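Local structure of chymotrypsin (Cellulomonas bogoriensis, 2EA3) at residues 107-112 / 125-130; 28-33 / 54-59; 131-136 / 156-161; 6-11 / 97-102; 148-153 / 165-170. The protein probably cleaves peptide bonds as a serine endopeptidase of the chymotrypsin (S1) family, this chain being the protease domain cut from a longer protein. All coordinates share one frame; numbering follows the deposited sequence.

Interaction 1 of 5, residues 107-112 / 125-130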
# COMPACT_ATOMS: atom_id res chain seq x y z
N THR A 107 8.00 -6.95 -11.97
CA THR A 107 7.12 -6.70 -13.10
C THR A 107 5.73 -7.24 -12.78
O THR A 107 5.59 -8.19 -11.98
CB THR A 107 7.63 -7.37 -14.39
OG1 THR A 107 7.62 -8.78 -14.21
CG2 THR A 107 9.08 -6.93 -14.69
N ILE A 108 4.72 -6.63 -13.40
CA ILE A 108 3.35 -7.08 -13.22
C ILE A 108 3.18 -8.31 -14.11
O ILE A 108 3.45 -8.23 -15.31
CB ILE A 108 2.32 -6.02 -13.62
CG1 ILE A 108 2.37 -4.79 -12.70
CG2 ILE A 108 0.91 -6.64 -13.70
CD1 ILE A 108 1.52 -3.61 -13.21
N THR A 109 2.73 -9.43 -13.54
CA THR A 109 2.57 -10.64 -14.36
C THR A 109 1.14 -11.06 -14.61
O THR A 109 0.88 -11.87 -15.49
CB THR A 109 3.34 -11.84 -13.78
OG1 THR A 109 2.85 -12.15 -12.48
CG2 THR A 109 4.83 -11.56 -13.73
N ALA A 110 0.21 -10.53 -13.83
CA ALA A 110 -1.22 -10.78 -14.01
C ALA A 110 -2.03 -9.71 -13.31
O ALA A 110 -1.56 -9.08 -12.37
CB ALA A 110 -1.63 -12.16 -13.48
N LEU A 111 -3.25 -9.52 -13.81
CA LEU A 111 -4.25 -8.69 -13.15
C LEU A 111 -5.43 -9.58 -12.75
O LEU A 111 -5.59 -10.69 -13.27
CB LEU A 111 -4.69 -7.55 -14.06
CG LEU A 111 -3.60 -6.64 -14.65
CD1 LEU A 111 -4.22 -5.74 -15.73
CD2 LEU A 111 -2.86 -5.83 -13.58
N ASN A 112 -6.24 -9.08 -11.83
CA ASN A 112 -7.41 -9.83 -11.32
C ASN A 112 -7.08 -11.26 -10.87
O ASN A 112 -7.81 -12.20 -11.20
CB ASN A 112 -8.55 -9.82 -12.35
CG ASN A 112 -9.94 -9.88 -11.70
OD1 ASN A 112 -10.11 -9.55 -10.52
ND2 ASN A 112 -10.94 -10.30 -12.46
N LEU A 125 -6.62 -8.96 -7.55
CA LEU A 125 -5.26 -8.52 -7.19
C LEU A 125 -4.30 -8.45 -8.36
O LEU A 125 -4.40 -9.22 -9.33
CB LEU A 125 -4.67 -9.46 -6.14
CG LEU A 125 -5.43 -9.49 -4.81
CD1 LEU A 125 -4.80 -10.49 -3.88
CD2 LEU A 125 -5.45 -8.10 -4.16
N ILE A 126 -3.35 -7.52 -8.26
CA ILE A 126 -2.24 -7.42 -9.20
C ILE A 126 -1.16 -8.42 -8.77
O ILE A 126 -0.65 -8.35 -7.65
CB ILE A 126 -1.62 -6.00 -9.20
CG1 ILE A 126 -2.67 -4.95 -9.56
CG2 ILE A 126 -0.43 -5.95 -10.16
CD1 ILE A 126 -2.24 -3.54 -9.24
N ARG A 127 -0.82 -9.36 -9.64
CA ARG A 127 0.25 -10.32 -9.34
C ARG A 127 1.58 -9.79 -9.87
O ARG A 127 1.65 -9.30 -11.00
CB ARG A 127 -0.07 -11.68 -9.98
CG ARG A 127 0.87 -12.79 -9.54
CD ARG A 127 0.53 -14.11 -10.23
NE ARG A 127 1.74 -14.94 -10.26
CZ ARG A 127 1.93 -16.07 -9.58
NH1 ARG A 127 0.97 -16.57 -8.81
NH2 ARG A 127 3.09 -16.71 -9.69
N THR A 128 2.64 -9.88 -9.06
CA THR A 128 3.98 -9.41 -9.47
C THR A 128 5.11 -10.33 -9.04
O THR A 128 4.91 -11.20 -8.19
CB THR A 128 4.34 -8.03 -8.87
OG1 THR A 128 4.73 -8.20 -7.49
CG2 THR A 128 3.15 -7.03 -9.00
N THR A 129 6.30 -10.06 -9.57
CA THR A 129 7.53 -10.78 -9.18
C THR A 129 8.29 -9.97 -8.13
O THR A 129 9.46 -10.25 -7.85
CB THR A 129 8.47 -10.97 -10.38
OG1 THR A 129 8.76 -9.69 -10.93
CG2 THR A 129 7.82 -11.82 -11.45
N VAL A 130 7.65 -8.93 -7.58
CA VAL A 130 8.31 -8.12 -6.55
C VAL A 130 8.30 -8.96 -5.27
O VAL A 130 7.35 -9.65 -5.01
CB VAL A 130 7.53 -6.81 -6.30
CG1 VAL A 130 8.20 -5.98 -5.19
CG2 VAL A 130 7.38 -5.98 -7.59
O HOH W 1 10.46 -9.59 -13.04
O HOH W 2 4.19 -13.86 -10.87

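Interaction 2 of 5, residues 28-33 / 54-59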
# COMPACT_ATOMS: atom_id res chain seq x y z
N ILE A 28 -4.22 5.63 2.40
CA ILE A 28 -4.76 4.32 2.13
C ILE A 28 -3.68 3.27 2.34
O ILE A 28 -2.47 3.56 2.23
CB ILE A 28 -5.39 4.24 0.71
CG1 ILE A 28 -4.37 4.63 -0.37
CG2 ILE A 28 -6.66 5.10 0.65
CD1 ILE A 28 -4.89 4.36 -1.79
N THR A 29 -4.11 2.05 2.65
CA THR A 29 -3.21 0.99 3.11
C THR A 29 -3.99 -0.32 2.90
O THR A 29 -5.06 -0.26 2.28
CB THR A 29 -2.74 1.23 4.58
OG1 THR A 29 -1.72 0.29 4.97
CG2 THR A 29 -3.94 1.18 5.59
N ALA A 30 -3.49 -1.45 3.40
CA ALA A 30 -4.15 -2.74 3.18
C ALA A 30 -5.21 -2.96 4.25
O ALA A 30 -5.00 -2.60 5.41
CB ALA A 30 -3.13 -3.91 3.20
N GLY A 31 -6.35 -3.53 3.87
CA GLY A 31 -7.43 -3.85 4.82
C GLY A 31 -7.07 -4.83 5.90
O GLY A 31 -7.61 -4.78 7.01
N HIS A 32 -6.15 -5.76 5.61
CA HIS A 32 -5.74 -6.72 6.64
C HIS A 32 -4.91 -6.08 7.75
O HIS A 32 -4.66 -6.73 8.77
CB HIS A 32 -5.05 -7.96 6.04
CG HIS A 32 -3.61 -7.73 5.65
ND1 HIS A 32 -3.22 -7.53 4.34
CD2 HIS A 32 -2.47 -7.74 6.38
CE1 HIS A 32 -1.91 -7.39 4.29
NE2 HIS A 32 -1.43 -7.51 5.52
N CYS A 33 -4.51 -4.83 7.58
CA CYS A 33 -3.74 -4.13 8.61
C CYS A 33 -4.55 -3.80 9.85
O CYS A 33 -4.01 -3.80 10.95
CB CYS A 33 -3.14 -2.84 8.06
SG CYS A 33 -2.05 -3.23 6.69
N GLY A 54 -11.81 -10.79 0.62
CA GLY A 54 -12.58 -10.34 -0.54
C GLY A 54 -11.78 -9.29 -1.29
O GLY A 54 -11.33 -9.53 -2.42
N ASN A 55 -11.61 -8.12 -0.65
CA ASN A 55 -10.69 -7.08 -1.10
C ASN A 55 -9.55 -7.05 -0.10
O ASN A 55 -9.52 -7.86 0.84
CB ASN A 55 -11.38 -5.71 -1.07
CG ASN A 55 -12.71 -5.68 -1.81
OD1 ASN A 55 -13.75 -5.34 -1.23
ND2 ASN A 55 -12.69 -6.03 -3.07
N ASP A 56 -8.62 -6.11 -0.26
CA ASP A 56 -7.64 -5.88 0.80
C ASP A 56 -7.27 -4.40 0.83
O ASP A 56 -6.18 -3.99 0.41
CB ASP A 56 -6.42 -6.81 0.68
CG ASP A 56 -5.54 -6.81 1.95
OD1 ASP A 56 -4.48 -7.49 1.94
OD2 ASP A 56 -5.91 -6.11 2.93
N TYR A 57 -8.20 -3.59 1.31
CA TYR A 57 -7.96 -2.15 1.37
C TYR A 57 -8.53 -1.50 2.60
O TYR A 57 -9.47 -2.02 3.20
CB TYR A 57 -8.45 -1.40 0.11
CG TYR A 57 -9.94 -1.48 -0.22
CD1 TYR A 57 -10.38 -2.21 -1.31
CD2 TYR A 57 -10.89 -0.80 0.56
CE1 TYR A 57 -11.77 -2.29 -1.63
CE2 TYR A 57 -12.27 -0.85 0.23
CZ TYR A 57 -12.70 -1.58 -0.85
OH TYR A 57 -14.06 -1.63 -1.15
N ALA A 58 -7.96 -0.35 2.93
CA ALA A 58 -8.42 0.44 4.06
C ALA A 58 -8.04 1.88 3.88
O ALA A 58 -7.12 2.20 3.13
CB ALA A 58 -7.86 -0.11 5.37
N PHE A 59 -8.76 2.75 4.57
CA PHE A 59 -8.49 4.17 4.57
C PHE A 59 -8.30 4.56 6.03
O PHE A 59 -9.13 4.20 6.88
CB PHE A 59 -9.70 4.93 3.98
CG PHE A 59 -9.69 6.41 4.26
CD1 PHE A 59 -8.62 7.21 3.87
CD2 PHE A 59 -10.77 7.00 4.90
CE1 PHE A 59 -8.62 8.59 4.13
CE2 PHE A 59 -10.76 8.39 5.17
CZ PHE A 59 -9.70 9.17 4.77

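Interaction 3 of 5, residues 131-136 / 156-161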
# COMPACT_ATOMS: atom_id res chain seq x y z
N CYS A 131 9.36 -8.89 -4.46
CA CYS A 131 9.38 -9.62 -3.19
C CYS A 131 8.77 -8.72 -2.12
O CYS A 131 8.73 -7.51 -2.28
CB CYS A 131 10.82 -9.96 -2.80
SG CYS A 131 11.92 -8.52 -2.51
N ALA A 132 8.31 -9.31 -1.03
CA ALA A 132 7.86 -8.52 0.11
C ALA A 132 7.97 -9.39 1.34
O ALA A 132 8.03 -10.62 1.24
CB ALA A 132 6.42 -8.06 -0.08
N GLU A 133 8.02 -8.74 2.49
CA GLU A 133 8.04 -9.47 3.75
C GLU A 133 6.96 -8.87 4.62
O GLU A 133 6.41 -7.84 4.27
CB GLU A 133 9.46 -9.44 4.36
CG GLU A 133 10.40 -10.37 3.54
CD GLU A 133 11.85 -10.33 3.96
OE1 GLU A 133 12.11 -10.05 5.14
OE2 GLU A 133 12.74 -10.59 3.10
N PRO A 134 6.59 -9.56 5.71
CA PRO A 134 5.64 -8.94 6.61
C PRO A 134 6.23 -7.65 7.19
O PRO A 134 7.43 -7.58 7.59
CB PRO A 134 5.44 -10.01 7.70
CG PRO A 134 5.82 -11.33 6.99
CD PRO A 134 7.00 -10.90 6.17
N GLY A 135 5.38 -6.64 7.23
CA GLY A 135 5.77 -5.29 7.56
C GLY A 135 5.63 -4.43 6.32
O GLY A 135 5.29 -3.27 6.43
N ASP A 136 5.89 -5.02 5.15
CA ASP A 136 5.74 -4.29 3.88
C ASP A 136 4.28 -4.12 3.46
O ASP A 136 3.97 -3.31 2.57
CB ASP A 136 6.48 -5.02 2.75
CG ASP A 136 7.99 -5.03 2.93
OD1 ASP A 136 8.61 -5.99 2.41
OD2 ASP A 136 8.55 -4.08 3.54
N GLY A 156 7.36 -16.18 -0.35
CA GLY A 156 8.79 -15.97 -0.53
C GLY A 156 9.26 -14.78 0.29
O GLY A 156 8.58 -14.36 1.21
N ASN A 157 10.42 -14.24 -0.05
CA ASN A 157 11.00 -13.14 0.71
C ASN A 157 11.98 -12.44 -0.18
O ASN A 157 12.12 -12.81 -1.35
CB ASN A 157 11.67 -13.65 2.00
CG ASN A 157 12.75 -14.67 1.72
OD1 ASN A 157 13.68 -14.43 0.95
ND2 ASN A 157 12.65 -15.81 2.38
N CYS A 158 12.67 -11.43 0.35
CA CYS A 158 13.54 -10.62 -0.48
C CYS A 158 14.97 -11.17 -0.55
O CYS A 158 15.81 -10.63 -1.25
CB CYS A 158 13.51 -9.15 -0.05
SG CYS A 158 11.96 -8.32 -0.50
N ARG A 159 15.22 -12.26 0.17
CA ARG A 159 16.54 -12.88 0.14
C ARG A 159 16.61 -13.86 -1.03
O ARG A 159 17.60 -13.89 -1.76
CB ARG A 159 16.85 -13.58 1.47
CG ARG A 159 17.04 -12.61 2.65
CD ARG A 159 17.06 -13.33 4.01
NE ARG A 159 15.75 -13.91 4.35
CZ ARG A 159 14.71 -13.22 4.80
NH1 ARG A 159 14.80 -11.91 5.00
NH2 ARG A 159 13.56 -13.84 5.06
N THR A 160 15.55 -14.64 -1.22
CA THR A 160 15.55 -15.65 -2.26
C THR A 160 14.56 -15.35 -3.40
O THR A 160 14.53 -16.08 -4.39
CB THR A 160 15.31 -17.07 -1.68
OG1 THR A 160 14.05 -17.10 -1.01
CG2 THR A 160 16.44 -17.46 -0.71
N GLY A 161 13.77 -14.30 -3.24
CA GLY A 161 12.75 -13.95 -4.24
C GLY A 161 11.37 -14.41 -3.83
O GLY A 161 11.20 -15.24 -2.94

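Interaction 4 of 5, residues 6-11 / 97-102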
# COMPACT_ATOMS: atom_id res chain seq x y z
N GLY A 6 5.22 4.16 1.91
CA GLY A 6 6.26 3.14 2.16
C GLY A 6 6.80 3.15 3.57
O GLY A 6 7.50 2.22 3.97
N ASN A 7 6.50 4.22 4.31
CA ASN A 7 6.94 4.32 5.72
C ASN A 7 6.09 3.46 6.66
O ASN A 7 4.90 3.24 6.42
CB ASN A 7 6.95 5.77 6.19
CG ASN A 7 8.17 6.53 5.71
OD1 ASN A 7 8.33 7.73 5.99
ND2 ASN A 7 9.05 5.85 4.98
N ALA A 8 6.70 3.00 7.74
CA ALA A 8 5.97 2.24 8.75
C ALA A 8 4.97 3.13 9.47
O ALA A 8 5.20 4.34 9.62
CB ALA A 8 6.97 1.67 9.76
N TYR A 9 3.87 2.56 9.92
CA TYR A 9 3.05 3.21 10.95
C TYR A 9 2.74 2.12 11.95
O TYR A 9 3.00 0.95 11.69
CB TYR A 9 1.79 3.84 10.36
CG TYR A 9 0.81 2.87 9.72
CD1 TYR A 9 -0.33 2.45 10.42
CD2 TYR A 9 1.02 2.39 8.42
CE1 TYR A 9 -1.25 1.56 9.83
CE2 TYR A 9 0.12 1.49 7.84
CZ TYR A 9 -1.02 1.09 8.55
OH TYR A 9 -1.92 0.22 7.98
N THR A 10 2.23 2.48 13.11
CA THR A 10 1.97 1.45 14.09
C THR A 10 0.49 1.37 14.42
O THR A 10 -0.24 2.38 14.33
CB THR A 10 2.75 1.65 15.38
OG1 THR A 10 2.43 2.95 15.89
CG2 THR A 10 4.28 1.53 15.12
N ILE A 11 0.05 0.17 14.77
CA ILE A 11 -1.33 -0.05 15.24
C ILE A 11 -1.24 -0.82 16.55
O ILE A 11 -0.73 -1.93 16.57
CB ILE A 11 -2.19 -0.86 14.24
CG1 ILE A 11 -2.15 -0.24 12.85
CG2 ILE A 11 -3.64 -0.93 14.74
CD1 ILE A 11 -2.49 -1.20 11.76
N SER A 97 7.59 0.09 -2.16
CA SER A 97 8.26 0.66 -1.01
C SER A 97 7.55 0.12 0.23
O SER A 97 6.34 0.21 0.35
CB SER A 97 8.13 2.18 -1.06
OG SER A 97 8.82 2.79 0.01
N GLY A 98 8.32 -0.44 1.16
CA GLY A 98 7.76 -0.97 2.38
C GLY A 98 8.77 -0.87 3.50
O GLY A 98 9.98 -0.78 3.27
N SER A 99 8.28 -0.87 4.72
CA SER A 99 9.12 -0.53 5.88
C SER A 99 10.02 -1.67 6.38
O SER A 99 10.85 -1.45 7.25
CB SER A 99 8.22 -0.06 7.01
OG SER A 99 7.41 -1.13 7.45
N THR A 100 9.85 -2.89 5.87
CA THR A 100 10.69 -4.01 6.31
C THR A 100 11.85 -4.27 5.37
O THR A 100 12.96 -4.54 5.80
CB THR A 100 9.87 -5.30 6.49
OG1 THR A 100 8.86 -5.02 7.46
CG2 THR A 100 10.75 -6.48 6.96
N THR A 101 11.57 -4.20 4.07
CA THR A 101 12.60 -4.53 3.09
C THR A 101 13.04 -3.33 2.24
O THR A 101 14.00 -3.44 1.48
CB THR A 101 12.14 -5.69 2.20
OG1 THR A 101 10.93 -5.32 1.52
CG2 THR A 101 11.90 -6.92 3.04
N GLY A 102 12.35 -2.20 2.37
CA GLY A 102 12.69 -1.02 1.57
C GLY A 102 12.12 -1.06 0.15
O GLY A 102 10.97 -1.40 -0.06

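Interaction 5 of 5, residues 148-153 / 165-170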
# COMPACT_ATOMS: atom_id res chain seq x y z
N GLN A 148 -0.10 2.38 -8.37
CA GLN A 148 -0.76 1.18 -8.90
C GLN A 148 -1.59 0.47 -7.84
O GLN A 148 -2.66 -0.06 -8.14
CB GLN A 148 0.27 0.17 -9.42
CG GLN A 148 1.17 0.73 -10.54
CD GLN A 148 0.35 1.22 -11.68
OE1 GLN A 148 0.39 2.40 -12.05
NE2 GLN A 148 -0.48 0.34 -12.21
N GLY A 149 -1.05 0.37 -6.64
CA GLY A 149 -1.67 -0.53 -5.68
C GLY A 149 -0.99 -0.47 -4.34
O GLY A 149 0.01 0.21 -4.17
N VAL A 150 -1.56 -1.19 -3.38
CA VAL A 150 -0.93 -1.31 -2.07
C VAL A 150 -0.65 -2.79 -1.82
O VAL A 150 -1.41 -3.67 -2.26
CB VAL A 150 -1.77 -0.71 -0.94
CG1 VAL A 150 -1.95 0.80 -1.15
CG2 VAL A 150 -3.15 -1.42 -0.80
N THR A 151 0.45 -3.06 -1.12
CA THR A 151 0.90 -4.44 -0.90
C THR A 151 -0.11 -5.26 -0.11
O THR A 151 -0.52 -4.86 0.97
CB THR A 151 2.26 -4.40 -0.16
OG1 THR A 151 3.14 -3.55 -0.91
CG2 THR A 151 2.86 -5.80 -0.06
N SER A 152 -0.52 -6.42 -0.65
CA SER A 152 -1.45 -7.29 0.07
C SER A 152 -0.68 -8.44 0.73
O SER A 152 -0.69 -8.59 1.95
CB SER A 152 -2.57 -7.81 -0.84
OG SER A 152 -3.43 -8.69 -0.14
N GLY A 153 0.03 -9.24 -0.05
CA GLY A 153 0.75 -10.37 0.50
C GLY A 153 1.30 -11.24 -0.60
O GLY A 153 1.33 -10.83 -1.76
N PHE A 165 1.32 -9.87 -4.25
CA PHE A 165 0.06 -9.43 -4.82
C PHE A 165 -0.32 -8.10 -4.24
O PHE A 165 -0.00 -7.83 -3.07
CB PHE A 165 -1.03 -10.45 -4.49
CG PHE A 165 -0.80 -11.81 -5.10
CD1 PHE A 165 0.03 -12.75 -4.48
CD2 PHE A 165 -1.40 -12.14 -6.31
CE1 PHE A 165 0.24 -14.03 -5.07
CE2 PHE A 165 -1.21 -13.39 -6.89
CZ PHE A 165 -0.38 -14.34 -6.27
N PHE A 166 -0.96 -7.26 -5.05
CA PHE A 166 -1.29 -5.90 -4.64
C PHE A 166 -2.76 -5.63 -4.91
O PHE A 166 -3.30 -6.07 -5.94
CB PHE A 166 -0.42 -4.88 -5.41
CG PHE A 166 1.03 -4.99 -5.13
CD1 PHE A 166 1.79 -5.97 -5.77
CD2 PHE A 166 1.63 -4.18 -4.18
CE1 PHE A 166 3.15 -6.10 -5.49
CE2 PHE A 166 3.00 -4.33 -3.89
CZ PHE A 166 3.75 -5.29 -4.55
N GLN A 167 -3.39 -4.94 -3.98
CA GLN A 167 -4.73 -4.42 -4.15
C GLN A 167 -4.64 -3.15 -5.01
O GLN A 167 -3.99 -2.19 -4.63
CB GLN A 167 -5.31 -4.07 -2.77
CG GLN A 167 -6.54 -3.15 -2.78
CD GLN A 167 -7.77 -3.82 -3.36
OE1 GLN A 167 -8.23 -4.83 -2.86
NE2 GLN A 167 -8.31 -3.24 -4.43
N PRO A 168 -5.28 -3.14 -6.18
CA PRO A 168 -5.22 -1.94 -7.06
C PRO A 168 -5.77 -0.70 -6.36
O PRO A 168 -6.70 -0.83 -5.57
CB PRO A 168 -6.16 -2.28 -8.23
CG PRO A 168 -6.42 -3.72 -8.15
CD PRO A 168 -6.03 -4.25 -6.77
N VAL A 169 -5.23 0.48 -6.66
CA VAL A 169 -5.70 1.70 -5.96
C VAL A 169 -7.06 2.22 -6.44
O VAL A 169 -7.79 2.80 -5.68
CB VAL A 169 -4.69 2.90 -6.01
CG1 VAL A 169 -3.47 2.66 -5.06
CG2 VAL A 169 -4.28 3.19 -7.43
N ASN A 170 -7.37 2.06 -7.73
CA ASN A 170 -8.59 2.68 -8.24
C ASN A 170 -9.88 2.27 -7.53
O ASN A 170 -10.68 3.15 -7.21
CB ASN A 170 -8.69 2.56 -9.78
CG ASN A 170 -7.70 3.48 -10.49
OD1 ASN A 170 -7.16 4.40 -9.88
ND2 ASN A 170 -7.46 3.22 -11.78

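Interaction 1 of 5, residues 107-112 / 125-130
R127 O is shared by two successive residues of the facing strand: T109 N reaches it at 2.8 Å and A110 N adds a weak bond at 3.4 Å. Two residues facing one make a classic beta bulge, so the antiparallel register of 107-110 and 125-128 slips by one between I108 and A110. R127 N answers A110 O, and the small A110 CB lies 3.9 Å from R127 CB. With CG anti to the backbone N (chi1 -171°), the arginine extends past T109, whose OG1 sits at the edge of the guanidinium, in its plane; a water joins T109 OG1 to R127 NE. Further along, T129 OG1 accepts from T107 N at 3.0 Å while T129 N donates to T107 O. The beta-branched I108 and I126 meet through their CG2 methyls at 3.8 Å. T128 OG1 turns back to accept from V130 N at 3.0 Å, an ST turn, and also bonds T164 O. With a valine in its place V130 N would probably lose this acceptor and T164 O the hydroxyl that bonds it, leaving the end of the strand freer to move. Strand 125-128 runs between 102-110 and 161-168 in the second barrel, L125 and R127 packing on F165, and I108 reaches V94 of strand 93-98.

Interaction 2 of 5, residues 28-33 / 54-59
The D56 carboxylate makes two hydrogen bonds to H32, one to the ring and one to the backbone. H32 ND1 donates to D56 OD1 at 2.7 Å, on the syn lone pair and only 4° out of the imidazole plane, although ring and carboxylate planes stand 47° apart. The other oxygen, D56 OD2, accepts from H32 N, also at 2.7 Å, so both carboxylate oxygens hold the same residue and fix its position. A further bond from S152 OG reaches D56 OD1, and S137 OG meets H32 NE2; the geometry is consistent with the Ser-His-Asp charge relay of the chymotrypsin family. Backbone bonds form the second group: T29 and A58 are a hydrogen-bonded antiparallel pair, T29 N to A58 O at 3.1 Å and A58 N to T29 O at 3.0 Å. Apolar and steric contacts complete the account. A58 CB nestles 3.8 Å from G31 CA, where glycine fits because a CB on it would strike Y57 O, and I28 CG2 approaches F59 CD1 at 4.3 Å. The strands 26-29 and 57-62 are neighbours in the first barrel, with 14-23 beyond the former and 45-51 beyond the latter; helix 169-176 packs against I28, Y57 and F59 through I172, A175 and Y176.

Interaction 3 of 5, residues 131-136 / 156-161
E133 lays its side chain across N157, CG 3.8 Å from N157 CB, and carries its carboxylate on to the backbone of the facing loop. There E133 OE2 accepts from C158 N at 2.9 Å through its anti lone pair, in a nearly straight bond of 168°. R159 NH1 comes to the same oxygen at 3.1 Å in a salt bridge, with a weak bond to E133 OE1 besides; the guanidinium plane is turned 68° from the carboxylate, and the two side chains cross at about a right angle. An acid long enough to reach both a backbone N-H and an arginine suits this place. The covalent tie is the disulfide C131-C158, SG to SG 2.0 Å with a torsion of 98° about the sulfur bond, which staples loop 156-161 to loop 131-136, which runs into the family's GDSGG signature at G135 and D136. Loop 156-161 keeps its shape by an Asx turn: N157 OD1 accepts from R159 N at 2.8 Å and from T160 N at 2.9 Å. On the facing loop, D136 OD1 takes E133 N at 2.8 Å, and D136 is in turn held by T100 N and T101 OG1. T101 and H104 pack against C158.

Interaction 4 of 5, residues 6-11 / 97-102
S99 turns its side chain onto A8, and its CB does most of the touching. That carbon lies 3.5 Å from A8 CB, tighter than the usual van der Waals distance, and as near to A8 N. Beyond it, OG passes alongside the same residue, 3.7 Å from A8 CB and a little farther from A8 CA. With chi1 at 66°, OG stands between the backbone N and the carbonyl carbon, and it makes a weak hydrogen bond to G135 O in a neighbouring loop. Small residues suit this place, where the two CB atoms already meet closely. G6 and G98 bring the chains nearest, their CA atoms 4.4 Å apart. S97 OG rests 3.4 Å from G6 CA; a CB on G6 would run into that hydroxyl, and the positive phi of G6 (93°) is likewise readily adopted by glycine. A CA-H...O contact joins G6 CA to S97 O. The polar end of S97 is bonded to N73 O, while S99 N goes to S18 OG and G6 O receives Y75 OH. Segment 97-102 is a tight hairpin turn, G98 and G102 exchanging two backbone bonds, between strands 93-98 and 102-110 of the second barrel. Segment 6-11 leads into strand 8-11 of the first, so the contact lies between the two barrels of the chymotrypsin fold. No hydrogen bond crosses it: S97 OG, S99 N and G6 O are bonded to other parts of the chain, and the two segments meet by close packing of small residues.

Interaction 5 of 5, residues 148-153 / 165-170
F165 and F166, neighbours on one strand, send their rings to opposite faces of the hairpin. F165 meets G153 O at its edge, in the ring plane, with CD1 3.6 Å from that oxygen. F166 lies alongside T151, both pointing the same way: CD2 is 3.4 Å from T151 CA, V150 C lies near the ring plane at the edge, and T151 OG1, which bonds weakly to G139 O, lies obliquely by CE2. Around it, I126, T128, L141 and R96 pack against F166. A leucine in place of F166 would probably lose the close fit to T151 and open a gap beside R96 and L141. The backbones of 148-153 and 165-168 form an antiparallel hairpin. V150 and Q167 exchange bonds of 2.9 Å, V150 N to Q167 O and Q167 N to V150 O; F165 O accepts S152 N at 2.8 Å and G153 N weakly, a classic beta bulge. F165 N then reaches G153 O at 2.7 Å, with a C=O...N angle of 178°. G149 fits because a CB there would strike Q167 O and crowd F166. At the far end V169 N donates to Q148 O, tying the start of helix 169-176 to the strand. V150 CG2 lies 3.9 Å from Q167 CB, and the glutamine then bends at chi2 (68°), which brings NE2 to P168 O and lets OE1 accept from D56 N. S152 OG also bonds Y117 OH. From this buried, bond-rich hairpin S152 and Q167 hold D56 from behind, consistent with a second shell for the aspartate of a chymotrypsin-like Ser-His-Asp triad; the serine's bond to it is familiar in that family.

Overall arrangement
From the N terminus, interaction 4 opens first at 6-11 and closes the longest loop at 97-102, spanning the first barrel and joining it to the second. Interaction 2, closing 28-33 onto 54-59, is nested inside that loop. Interaction 1 follows in series, pairing 107-112 with 125-130 in the second barrel. Interactions 3 and 5 then cross, since 131-136, 148-153, 156-161 and 165-170 alternate in the chain. Interactions 1 and 5 share a sheet, linked where I126 meets F166. Interaction 5 reaches across the barrels to interaction 2 through S152, Q167 and D56, while interaction 3 meets interaction 4 where D136 takes T100 and T101.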